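Local coordinates for protein ulvan Lyase-PL25 (Pseudoalteromonas sp. PLSV, PDB 5UAM) that cleaves ulvan, the sulfated cell-wall polysaccharide of green seaweeds, as a family 25 polysaccharide lyase built on a beta-propeller fold, at residues K127-N132 and F179-H184; G136-A141 and N156-F161; R185-Y190 and F206-R211; I215-S220 and Y239-D244. All coordinates share one frame; numbering follows the deposited sequence.

Contact 1 (K127-N132 and F179-H184); sequences KNPLGN and FRHGAH. With ZN (zinc ion), chain D; PO4 (phosphate ion), chain E.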
# COMPACT_ATOMS: atom_id res chain seq x y z
N LYS A 127 4.43 25.04 -8.93
CA LYS A 127 3.04 25.13 -8.53
C LYS A 127 2.36 23.82 -8.93
O LYS A 127 2.37 23.44 -10.11
CB LYS A 127 2.39 26.33 -9.22
CG LYS A 127 0.88 26.33 -9.20
CD LYS A 127 0.31 26.42 -7.82
CE LYS A 127 -1.18 26.75 -7.92
NZ LYS A 127 -1.89 26.47 -6.66
N ASN A 128 1.83 23.11 -7.95
CA ASN A 128 1.14 21.84 -8.19
C ASN A 128 -0.24 22.14 -8.78
O ASN A 128 -1.07 22.77 -8.12
CB ASN A 128 0.98 21.13 -6.86
CG ASN A 128 0.26 19.81 -6.98
OD1 ASN A 128 -0.14 19.39 -8.06
ND2 ASN A 128 0.11 19.12 -5.85
N PRO A 129 -0.51 21.76 -10.03
CA PRO A 129 -1.78 22.15 -10.66
C PRO A 129 -2.95 21.26 -10.28
O PRO A 129 -4.10 21.62 -10.62
CB PRO A 129 -1.48 22.01 -12.15
CG PRO A 129 -0.50 20.92 -12.22
CD PRO A 129 0.35 21.00 -10.96
N LEU A 130 -2.72 20.17 -9.57
CA LEU A 130 -3.77 19.22 -9.24
C LEU A 130 -3.89 18.97 -7.75
O LEU A 130 -4.63 18.07 -7.34
CB LEU A 130 -3.56 17.90 -9.99
CG LEU A 130 -3.71 17.99 -11.50
CD1 LEU A 130 -3.34 16.66 -12.11
CD2 LEU A 130 -5.12 18.36 -11.90
N GLY A 131 -3.24 19.79 -6.93
CA GLY A 131 -3.36 19.60 -5.51
C GLY A 131 -2.52 20.60 -4.75
O GLY A 131 -1.99 21.56 -5.31
N ASN A 132 -2.44 20.35 -3.44
CA ASN A 132 -1.56 21.10 -2.55
C ASN A 132 -0.28 20.28 -2.32
O ASN A 132 -0.07 19.22 -2.91
CB ASN A 132 -2.30 21.50 -1.27
CG ASN A 132 -2.69 20.31 -0.39
OD1 ASN A 132 -2.80 19.19 -0.84
ND2 ASN A 132 -2.90 20.58 0.90
N PHE A 179 -1.00 7.36 -7.75
CA PHE A 179 -0.58 8.11 -6.58
C PHE A 179 -1.52 9.29 -6.37
O PHE A 179 -2.30 9.66 -7.26
CB PHE A 179 0.87 8.61 -6.70
CG PHE A 179 1.15 9.42 -7.93
CD1 PHE A 179 1.47 8.80 -9.14
CD2 PHE A 179 1.10 10.80 -7.90
CE1 PHE A 179 1.72 9.54 -10.28
CE2 PHE A 179 1.35 11.54 -9.04
CZ PHE A 179 1.67 10.91 -10.23
N ARG A 180 -1.43 9.88 -5.18
CA ARG A 180 -2.07 11.16 -4.90
C ARG A 180 -1.18 12.29 -5.38
O ARG A 180 0.00 12.34 -5.03
CB ARG A 180 -2.32 11.28 -3.40
CG ARG A 180 -3.08 12.54 -2.99
CD ARG A 180 -3.34 12.65 -1.50
NE ARG A 180 -2.09 12.83 -0.77
CZ ARG A 180 -1.97 12.66 0.55
NH1 ARG A 180 -3.03 12.30 1.28
NH2 ARG A 180 -0.79 12.82 1.12
N HIS A 181 -1.72 13.19 -6.19
CA HIS A 181 -0.92 14.23 -6.84
C HIS A 181 -0.74 15.45 -5.93
O HIS A 181 -1.14 16.58 -6.23
CB HIS A 181 -1.56 14.61 -8.18
CG HIS A 181 -0.68 15.36 -9.13
ND1 HIS A 181 -0.26 16.65 -8.90
CD2 HIS A 181 -0.27 15.06 -10.39
CE1 HIS A 181 0.42 17.09 -9.95
NE2 HIS A 181 0.45 16.13 -10.86
N GLY A 182 -0.14 15.18 -4.76
CA GLY A 182 0.11 16.20 -3.77
C GLY A 182 -0.22 15.73 -2.37
O GLY A 182 -0.13 14.52 -2.11
N ALA A 183 -0.58 16.67 -1.51
CA ALA A 183 -1.02 16.35 -0.15
C ALA A 183 -2.54 16.15 -0.12
O ALA A 183 -3.11 15.73 -1.12
CB ALA A 183 -0.52 17.43 0.80
N HIS A 184 -3.21 16.39 1.01
CA HIS A 184 -4.62 15.96 1.13
C HIS A 184 -5.51 16.51 0.03
O HIS A 184 -6.42 15.82 -0.45
CB HIS A 184 -5.22 16.44 2.43
CG HIS A 184 -4.78 15.65 3.59
ND1 HIS A 184 -5.49 15.61 4.77
CD2 HIS A 184 -3.69 14.87 3.77
CE1 HIS A 184 -4.84 14.83 5.63
NE2 HIS A 184 -3.76 14.36 5.04
ZN ZN D . -7.29 16.44 5.30
P PO4 E . -1.33 11.93 4.81
O1 PO4 E . -1.82 12.92 5.84
O2 PO4 E . -2.45 11.48 3.95
O3 PO4 E . -0.78 10.77 5.60
O4 PO4 E . -0.27 12.63 3.96
O HOH W 1 -2.57 18.44 3.11
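The backbone oxygen of Asn-132 is gripped from opposite faces of its carbonyl plane, by Ala-183 N at 3.0 Å and by Asn-128 ND2 at 2.9 Å. Asn-128 ND2 also donates to His-181 O at 2.9 Å, a nearly straight bond (169°) lying in the amide plane, so the Asn-128 amide ties two backbone carbonyls together. With CG anti to the backbone N (chi1 179°), this amide reaches across to the inverse gamma turn centred on His-181. Its OD1 accepts from Leu-130 N, closing an Asx turn, and meets His-181 ND1 at the ring edge in a weak bond of 2.9 Å. Leu-130 CB lies over one face of that imidazole, a CH-pi contact 4.0 Å from the ring centroid. Gly-182 CA comes within 3.1 Å of Asn-132 O, where a CB would clash. Asn-132 OD1 accepts from Arg-185 N, and a water joins Asn-132 ND2 to His-184 N. Next to His-181, Gly-182 O accepts from Arg-180 NE. Arg-180 and His-184, both substrate-binding residues, help to hold a phosphate, probably from the crystallisation liquor, together with His-99, His-119 and Tyr-222, while His-184 ND1 binds zinc, consistent with a pocket for an anionic group of ulvan.

Contact 2 (G136-A141 and N156-F161); sequences GANKHA and NNITPF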
# COMPACT_ATOMS: atom_id res chain seq x y z
N GLY A 136 8.92 16.77 0.35
CA GLY A 136 9.48 15.57 -0.22
C GLY A 136 9.02 15.32 -1.63
O GLY A 136 7.87 14.93 -1.87
N ALA A 137 9.93 15.51 -2.58
CA ALA A 137 9.65 15.25 -3.98
C ALA A 137 9.60 13.75 -4.24
O ALA A 137 10.51 13.00 -3.84
CB ALA A 137 10.75 15.86 -4.84
N ASN A 138 8.57 13.33 -4.94
CA ASN A 138 8.44 11.94 -5.35
C ASN A 138 9.46 11.61 -6.43
O ASN A 138 9.68 12.39 -7.37
CB ASN A 138 7.01 11.69 -5.84
CG ASN A 138 6.53 10.27 -5.60
OD1 ASN A 138 6.91 9.61 -4.61
ND2 ASN A 138 5.65 9.80 -6.49
N LYS A 139 10.07 10.44 -6.32
CA LYS A 139 11.27 10.09 -7.07
C LYS A 139 11.15 8.71 -7.68
O LYS A 139 10.32 7.88 -7.29
CB LYS A 139 12.51 10.15 -6.18
CG LYS A 139 12.90 11.56 -5.79
CD LYS A 139 13.96 11.57 -4.69
CE LYS A 139 14.38 12.98 -4.35
NZ LYS A 139 15.22 13.58 -5.45
N HIS A 140 12.03 8.45 -8.65
CA HIS A 140 11.99 7.21 -9.42
C HIS A 140 13.43 6.84 -9.74
O HIS A 140 14.13 7.61 -10.42
CB HIS A 140 11.18 7.44 -10.69
CG HIS A 140 11.17 6.30 -11.66
ND1 HIS A 140 10.80 6.48 -12.98
CD2 HIS A 140 11.47 4.99 -11.52
CE1 HIS A 140 10.87 5.32 -13.61
NE2 HIS A 140 11.27 4.40 -12.74
N ALA A 141 13.87 5.70 -9.25
CA ALA A 141 15.18 5.16 -9.53
C ALA A 141 15.03 3.88 -10.34
O ALA A 141 14.02 3.18 -10.28
CB ALA A 141 15.94 4.85 -8.24
N ASN A 156 13.95 10.34 -11.96
CA ASN A 156 12.94 11.26 -11.49
C ASN A 156 12.17 11.91 -12.63
O ASN A 156 12.29 13.12 -12.86
CB ASN A 156 13.66 12.27 -10.62
CG ASN A 156 14.46 11.59 -9.52
OD1 ASN A 156 14.08 10.50 -9.09
ND2 ASN A 156 15.56 12.21 -9.09
N ASN A 157 11.41 11.10 -13.36
CA ASN A 157 10.69 11.49 -14.57
C ASN A 157 9.17 11.41 -14.38
O ASN A 157 8.41 11.32 -15.36
CB ASN A 157 11.11 10.59 -15.74
CG ASN A 157 10.80 9.13 -15.48
OD1 ASN A 157 10.41 8.77 -14.39
ND2 ASN A 157 10.98 8.28 -16.48
N ILE A 158 8.75 11.43 -13.13
CA ILE A 158 7.35 11.51 -12.73
C ILE A 158 7.18 12.83 -12.00
O ILE A 158 8.15 13.48 -11.62
CB ILE A 158 6.96 10.33 -11.81
CG1 ILE A 158 7.87 10.26 -10.57
CG2 ILE A 158 7.07 9.02 -12.61
CD1 ILE A 158 7.51 9.18 -9.60
N THR A 159 5.93 13.26 -11.82
CA THR A 159 5.75 14.53 -11.14
C THR A 159 6.32 14.45 -9.72
O THR A 159 6.17 13.42 -9.05
CB THR A 159 4.29 14.99 -11.10
OG1 THR A 159 4.24 16.22 -10.37
CG2 THR A 159 3.36 13.96 -10.43
N PRO A 160 6.97 15.51 -9.23
CA PRO A 160 7.42 15.48 -7.84
C PRO A 160 6.29 15.53 -6.84
O PRO A 160 6.49 15.19 -5.66
CB PRO A 160 8.30 16.73 -7.72
CG PRO A 160 7.78 17.64 -8.80
CD PRO A 160 7.40 16.73 -9.93
N PHE A 161 5.10 15.96 -7.27
CA PHE A 161 3.95 16.12 -6.37
C PHE A 161 3.24 14.78 -6.30
O PHE A 161 2.24 14.52 -6.98
CB PHE A 161 3.01 17.19 -6.91
CG PHE A 161 3.67 18.50 -7.14
CD1 PHE A 161 4.17 19.22 -6.08
CD2 PHE A 161 3.81 19.01 -8.42
CE1 PHE A 161 4.81 20.42 -6.28
CE2 PHE A 161 4.45 20.20 -8.63
CZ PHE A 161 4.94 20.92 -7.56
O HOH W 2 4.77 11.11 -8.86
O HOH W 3 10.38 12.56 -10.07
O HOH W 4 17.25 11.90 -6.58
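His-140 holds its CG anti to the backbone N (chi1 174°) and Asn-157 sets its own between N and carbonyl carbon (chi1 60°), so that ring and amide converge between the two segments. His-140 ND1 then donates to Asn-157 OD1 at 2.7 Å, the oxygen lying at the ring edge close to the imidazole plane, with amide and ring turned 37° apart. On its other nitrogen the imidazole bonds His-113, and Phe-115 stacks on the ring, while Asn-157 ND2 reaches Gly-197 O. An alanine in place of His-140 would probably leave Asn-157 OD1 and His-113 without their shared mate and open a gap beside Phe-115. One residue earlier, Asn-156 imitates a strand partner: its OD1 accepts from His-140 N at 2.9 Å in the carbonyl plane, and its N donates to His-140 O at 3.1 Å. Asn-156 OD1 also lies 3.3 Å from Lys-139 CB, and a water links Lys-139 NZ to Asn-156 ND2. Farther along, Asn-138 N gives Pro-160 O a practically linear bond of 2.9 Å, and Ala-137 CB rests on Pro-160 CB at 3.9 Å. Between these anchor points Ile-158 CD1 packs 3.7 Å from Asn-138 ND2, whose bonded partners include Asn-165 OD1, and one water bridges Asn-138 O to Ile-158 O. Thr-159 OG1 accepts from Phe-161 N, an ST turn. The segment 156-161 thus laces the connection from the outermost strand 152-154 of one four-stranded propeller blade back along strand 139-143, on its way to strand 165-169 of the next sheet.

Contact 3 (R185-Y190 and F206-R211); sequences RSDWVY and FLKHKR. With EDO (1,2-ethanediol), chain J.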
# COMPACT_ATOMS: atom_id res chain seq x y z
N ARG A 185 -5.34 17.79 -0.30
CA ARG A 185 -6.31 18.48 -1.12
C ARG A 185 -5.84 18.39 -2.57
O ARG A 185 -5.49 19.37 -3.22
CB ARG A 185 -6.53 19.89 -0.60
CG ARG A 185 -7.15 19.85 0.79
CD ARG A 185 -7.47 21.22 1.36
NE ARG A 185 -8.35 21.08 2.52
CZ ARG A 185 -8.97 22.08 3.11
NH1 ARG A 185 -8.81 23.33 2.67
NH2 ARG A 185 -9.75 21.84 4.15
N SER A 186 -5.87 17.14 -3.06
CA SER A 186 -5.27 16.81 -4.33
C SER A 186 -6.07 15.71 -5.01
O SER A 186 -6.67 14.85 -4.35
CB SER A 186 -3.84 16.27 -4.16
OG SER A 186 -3.02 17.18 -3.44
N ASP A 187 -6.05 15.73 -6.33
CA ASP A 187 -6.62 14.61 -7.07
C ASP A 187 -5.73 13.38 -6.93
O ASP A 187 -4.52 13.47 -6.69
CB ASP A 187 -6.69 14.93 -8.56
CG ASP A 187 -7.74 15.99 -8.92
OD1 ASP A 187 -8.40 16.62 -8.06
OD2 ASP A 187 -7.87 16.22 -10.15
N TRP A 188 -6.33 12.21 -7.09
CA TRP A 188 -5.58 10.98 -7.34
C TRP A 188 -5.49 10.77 -8.84
O TRP A 188 -6.45 11.05 -9.57
CB TRP A 188 -6.22 9.76 -6.67
CG TRP A 188 -5.95 9.73 -5.21
CD1 TRP A 188 -6.43 10.60 -4.28
CD2 TRP A 188 -5.10 8.83 -4.51
NE1 TRP A 188 -5.95 10.28 -3.04
CE2 TRP A 188 -5.14 9.19 -3.15
CE3 TRP A 188 -4.32 7.74 -4.90
CZ2 TRP A 188 -4.43 8.49 -2.17
CZ3 TRP A 188 -3.60 7.03 -3.88
CH2 TRP A 188 -3.68 7.43 -2.56
N VAL A 189 -4.33 10.30 -9.28
CA VAL A 189 -3.99 10.25 -10.69
C VAL A 189 -3.26 8.95 -10.99
O VAL A 189 -2.78 8.25 -10.10
CB VAL A 189 -3.08 11.42 -11.10
CG1 VAL A 189 -3.70 12.77 -10.74
CG2 VAL A 189 -1.71 11.27 -10.44
N TYR A 190 -3.10 8.69 -12.27
CA TYR A 190 -2.04 7.80 -12.73
C TYR A 190 -1.19 8.48 -13.78
O TYR A 190 -1.63 9.41 -14.46
CB TYR A 190 -2.59 6.47 -13.27
CG TYR A 190 -3.41 6.58 -14.54
CD1 TYR A 190 -2.81 6.63 -15.79
CD2 TYR A 190 -4.80 6.61 -14.50
CE1 TYR A 190 -3.55 6.71 -16.95
CE2 TYR A 190 -5.55 6.69 -15.66
CZ TYR A 190 -4.93 6.74 -16.90
OH TYR A 190 -5.70 6.82 -18.04
N PHE A 206 -8.28 10.52 -11.69
CA PHE A 206 -9.40 9.60 -11.57
C PHE A 206 -10.27 9.81 -10.34
O PHE A 206 -11.43 9.36 -10.33
CB PHE A 206 -8.97 8.12 -11.71
CG PHE A 206 -8.13 7.61 -10.58
CD1 PHE A 206 -6.74 7.71 -10.61
CD2 PHE A 206 -8.72 7.02 -9.48
CE1 PHE A 206 -5.98 7.23 -9.56
CE2 PHE A 206 -7.97 6.54 -8.43
CZ PHE A 206 -6.59 6.65 -8.47
N LEU A 207 -9.79 10.53 -9.33
CA LEU A 207 -10.62 10.96 -8.21
C LEU A 207 -10.41 12.45 -8.00
O LEU A 207 -9.27 12.91 -7.95
CB LEU A 207 -10.30 10.22 -6.91
CG LEU A 207 -10.83 8.79 -6.86
CD1 LEU A 207 -10.14 8.00 -5.74
CD2 LEU A 207 -12.34 8.77 -6.66
N LYS A 208 -11.51 13.18 -7.89
CA LYS A 208 -11.51 14.64 -7.82
C LYS A 208 -11.51 15.15 -6.39
O LYS A 208 -12.39 14.79 -5.60
CB LYS A 208 -12.79 15.14 -8.49
CG LYS A 208 -12.99 16.64 -8.46
CD LYS A 208 -12.00 17.33 -9.38
CE LYS A 208 -12.43 18.75 -9.61
NZ LYS A 208 -11.49 19.45 -10.55
N HIS A 209 -10.60 16.06 -6.09
CA HIS A 209 -10.71 16.90 -4.90
C HIS A 209 -11.36 18.22 -5.28
O HIS A 209 -11.18 18.74 -6.38
CB HIS A 209 -9.34 17.17 -4.26
CG HIS A 209 -8.65 18.39 -4.79
ND1 HIS A 209 -7.94 18.40 -5.98
CD2 HIS A 209 -8.58 19.65 -4.31
CE1 HIS A 209 -7.46 19.61 -6.19
NE2 HIS A 209 -7.83 20.39 -5.19
N LYS A 210 -12.14 18.78 -4.35
CA LYS A 210 -12.86 20.02 -4.58
C LYS A 210 -13.55 20.44 -3.29
O LYS A 210 -13.70 19.63 -2.37
CB LYS A 210 -13.92 19.89 -5.69
CG LYS A 210 -14.95 18.76 -5.45
CD LYS A 210 -16.04 18.81 -6.51
CE LYS A 210 -16.97 17.61 -6.47
NZ LYS A 210 -17.72 17.53 -5.19
N ARG A 211 -13.94 21.71 -3.22
CA ARG A 211 -14.67 22.20 -2.06
C ARG A 211 -16.04 21.56 -2.03
O ARG A 211 -16.72 21.43 -3.05
CB ARG A 211 -14.88 23.71 -2.13
CG ARG A 211 -13.62 24.57 -2.23
CD ARG A 211 -12.88 24.72 -0.91
NE ARG A 211 -13.75 24.90 0.25
CZ ARG A 211 -13.31 24.98 1.51
NH1 ARG A 211 -12.01 24.91 1.77
NH2 ARG A 211 -14.18 25.12 2.50
C1 EDO J . -7.94 19.81 -9.81
O1 EDO J . -9.07 19.26 -9.12
C2 EDO J . -8.13 21.31 -9.99
O2 EDO J . -8.28 21.92 -8.70
O HOH W 5 -9.64 17.39 -11.93
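Trp-188 faces both Phe-206 and Leu-207, a classic beta bulge in the antiparallel hairpin of strands 188-193 and 204-211. Here the packing is tight: Trp-188 O accepts from Phe-206 N at 2.9 Å and weakly from Leu-207 N, and Trp-188 N donates to Leu-207 O. Trp-188 CB sits over one face of the Phe-206 ring, 3.6 Å from CZ, while Val-189 O lies in plane at its edge. Past the bulge Asp-187 OD1 is caught from opposite faces of the carboxylate, by His-209 N at 3.0 Å and by His-209 ND1 at 2.8 Å. Placing CG between backbone N and carbonyl carbon (chi1 90°) folds the His-209 ring back under the Arg-185 to Ser-186 peptide, whose O and N lie over one of its faces. A phenylalanine at His-209 would probably leave Asp-187 OD1 with the backbone donor but without its ring N-H. The solvent side is looser: a water links Asp-187 OD2 to Lys-208 NZ, and an ethanediol, probably from the crystallisation liquor, bridges Lys-208 NZ to Asp-187 OD1. Beyond His-209, Arg-185 NH2 and Arg-211 NH2 each salt-bridge one oxygen of Asp-244; the guanidinium planes stand 83° apart, with Arg-185 NH1 3.7 Å from Arg-211 NH1.

Contact 4 (I215-S220 and Y239-D244); sequences IDAVDS and YHVCWD. With ZN (zinc ion), chain D.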
# COMPACT_ATOMS: atom_id res chain seq x y z
N ILE A 215 -20.60 21.89 3.65
CA ILE A 215 -19.81 22.02 4.87
C ILE A 215 -18.47 22.63 4.51
O ILE A 215 -18.07 22.67 3.34
CB ILE A 215 -19.60 20.66 5.57
CG1 ILE A 215 -18.89 19.66 4.63
CG2 ILE A 215 -20.94 20.09 6.04
CD1 ILE A 215 -18.51 18.35 5.32
N ASP A 216 -17.75 23.11 5.53
CA ASP A 216 -16.45 23.76 5.33
C ASP A 216 -15.33 22.72 5.30
O ASP A 216 -14.52 22.58 6.23
CB ASP A 216 -16.22 24.80 6.42
CG ASP A 216 -17.16 25.98 6.31
OD1 ASP A 216 -17.50 26.38 5.18
OD2 ASP A 216 -17.55 26.52 7.37
N ALA A 217 -15.30 21.97 4.20
CA ALA A 217 -14.36 20.88 4.03
C ALA A 217 -14.14 20.67 2.54
O ALA A 217 -14.86 21.21 1.70
CB ALA A 217 -14.87 19.60 4.68
N VAL A 218 -13.12 19.87 2.23
CA VAL A 218 -12.74 19.55 0.86
C VAL A 218 -12.84 18.04 0.69
O VAL A 218 -12.48 17.28 1.59
CB VAL A 218 -11.30 20.04 0.59
CG1 VAL A 218 -10.78 19.55 -0.76
CG2 VAL A 218 -11.25 21.56 0.65
N ASP A 219 -13.37 17.61 -0.46
CA ASP A 219 -13.36 16.20 -0.80
C ASP A 219 -11.92 15.73 -0.97
O ASP A 219 -11.14 16.33 -1.72
CB ASP A 219 -14.10 15.93 -2.11
CG ASP A 219 -15.59 16.19 -2.05
OD1 ASP A 219 -16.23 16.17 -0.97
OD2 ASP A 219 -16.15 16.40 -3.16
N SER A 220 -11.57 14.63 -0.31
CA SER A 220 -10.24 14.05 -0.33
C SER A 220 -10.40 12.54 -0.29
O SER A 220 -11.45 12.03 0.12
CB SER A 220 -9.45 14.59 0.87
OG SER A 220 -8.11 14.18 0.90
N TYR A 239 -13.12 7.71 1.63
CA TYR A 239 -13.29 9.15 1.53
C TYR A 239 -12.80 9.85 2.80
O TYR A 239 -13.16 9.45 3.91
CB TYR A 239 -14.76 9.48 1.30
CG TYR A 239 -15.06 10.96 1.29
CD1 TYR A 239 -14.81 11.73 0.18
CD2 TYR A 239 -15.64 11.58 2.39
CE1 TYR A 239 -15.09 13.08 0.16
CE2 TYR A 239 -15.93 12.94 2.39
CZ TYR A 239 -15.66 13.68 1.26
OH TYR A 239 -15.95 15.02 1.26
N HIS A 240 -12.01 10.90 2.62
CA HIS A 240 -11.52 11.74 3.70
C HIS A 240 -12.30 13.05 3.70
O HIS A 240 -12.30 13.79 2.71
CB HIS A 240 -10.01 11.97 3.52
CG HIS A 240 -9.43 13.02 4.42
ND1 HIS A 240 -9.66 13.06 5.78
CD2 HIS A 240 -8.60 14.05 4.15
CE1 HIS A 240 -9.01 14.08 6.30
NE2 HIS A 240 -8.35 14.69 5.34
N VAL A 241 -12.99 13.32 4.81
CA VAL A 241 -13.61 14.62 5.07
C VAL A 241 -12.47 15.53 5.50
O VAL A 241 -12.03 15.47 6.65
CB VAL A 241 -14.68 14.55 6.17
CG1 VAL A 241 -15.45 15.88 6.23
CG2 VAL A 241 -15.60 13.34 6.01
N CYS A 242 -11.99 16.38 4.60
CA CYS A 242 -10.81 17.18 4.88
C CYS A 242 -11.27 18.56 5.35
O CYS A 242 -11.50 19.49 4.57
CB CYS A 242 -9.90 17.24 3.65
SG CYS A 242 -8.32 18.02 4.01
N TRP A 243 -11.40 18.69 6.67
CA TRP A 243 -12.02 19.86 7.28
C TRP A 243 -11.09 21.07 7.24
O TRP A 243 -9.88 20.94 7.43
CB TRP A 243 -12.34 19.57 8.74
CG TRP A 243 -13.50 18.64 8.97
CD1 TRP A 243 -13.45 17.31 9.29
CD2 TRP A 243 -14.89 18.99 8.90
NE1 TRP A 243 -14.72 16.81 9.43
CE2 TRP A 243 -15.62 17.82 9.20
CE3 TRP A 243 -15.58 20.16 8.62
CZ2 TRP A 243 -17.02 17.80 9.23
CZ3 TRP A 243 -16.97 20.14 8.66
CH2 TRP A 243 -17.67 18.97 8.94
N ASP A 244 -11.67 22.24 7.01
CA ASP A 244 -10.95 23.49 7.19
C ASP A 244 -10.60 23.65 8.67
O ASP A 244 -11.31 23.15 9.55
CB ASP A 244 -11.82 24.69 6.79
CG ASP A 244 -12.07 24.78 5.30
OD1 ASP A 244 -11.46 24.02 4.52
OD2 ASP A 244 -12.89 25.64 4.92
ZN ZN D . -7.29 16.44 5.30
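His-240 stands on the zinc-facing side of the hairpin beside Ser-220, a hydrogen-bonded pair in which His-240 N gives Ser-220 O a bond of 2.8 Å. From its CB, 3.8 Å from Ser-220 CB, the side chain leaves anti to the backbone N (chi1 169°) and passes Ser-220 CB again with CG. CD2 then meets Ser-220 OG, itself hydrogen-bonded to His-184 O, edge-on at 3.3 Å, ND1 turns to Glu-257 O, and NE2 ends on the zinc ion at 2.0 Å. Cys-242 CA lies over one face of this ring, and Cys-242 SG, likewise anti to its backbone N, binds the same zinc at 2.3 Å; His-184 and His-254 complete the site. Backbone bonds between Val-218 and Cys-242 hold the metal-binding strand in register. The other face of the sheet is apolar where Ile-215 CD1 touches Trp-243 CH2 at 3.8 Å, Ala-217 CB touches Trp-243 CE3 at 4.0 Å and Val-241 CG1 lies over one face of the indole. It becomes polar at Asp-219, whose OD1 takes the Tyr-239 hydroxyl at 2.5 Å on its anti side, with ring and carboxylate planes 67° apart. Arg-287 forms a salt bridge with OD1 of this buried carboxylate and Lys-210 one with OD2. Strands 217-227 and 232-243 run antiparallel, flanked by strand 204-211 on the side of 217-227 and by strand 258-267 on the side of 232-243.

In the fold
Contacts 1, 3 and 4 reach one large antiparallel sheet and follow one another along the chain. Contact 2 is nested inside the loop closed by contact 1 and belongs to the preceding blade; Thr-159 packs on Phe-179 and His-181 where the two touch. Contact 4 is the most buried although its centre lies about 22 Å from the chain centre, against about 18 Å for the others, all partly buried. Regular strand pairing dominates contact 4; contact 3 has one bridged pair, at a bulge, beside a histidine-carboxylate bond, and asparagine amides stand in for strand bonds in contacts 1 and 2. Zinc joins contacts 1 and 4, and salt bridges to Asp-244 tie contact 3 to contact 4.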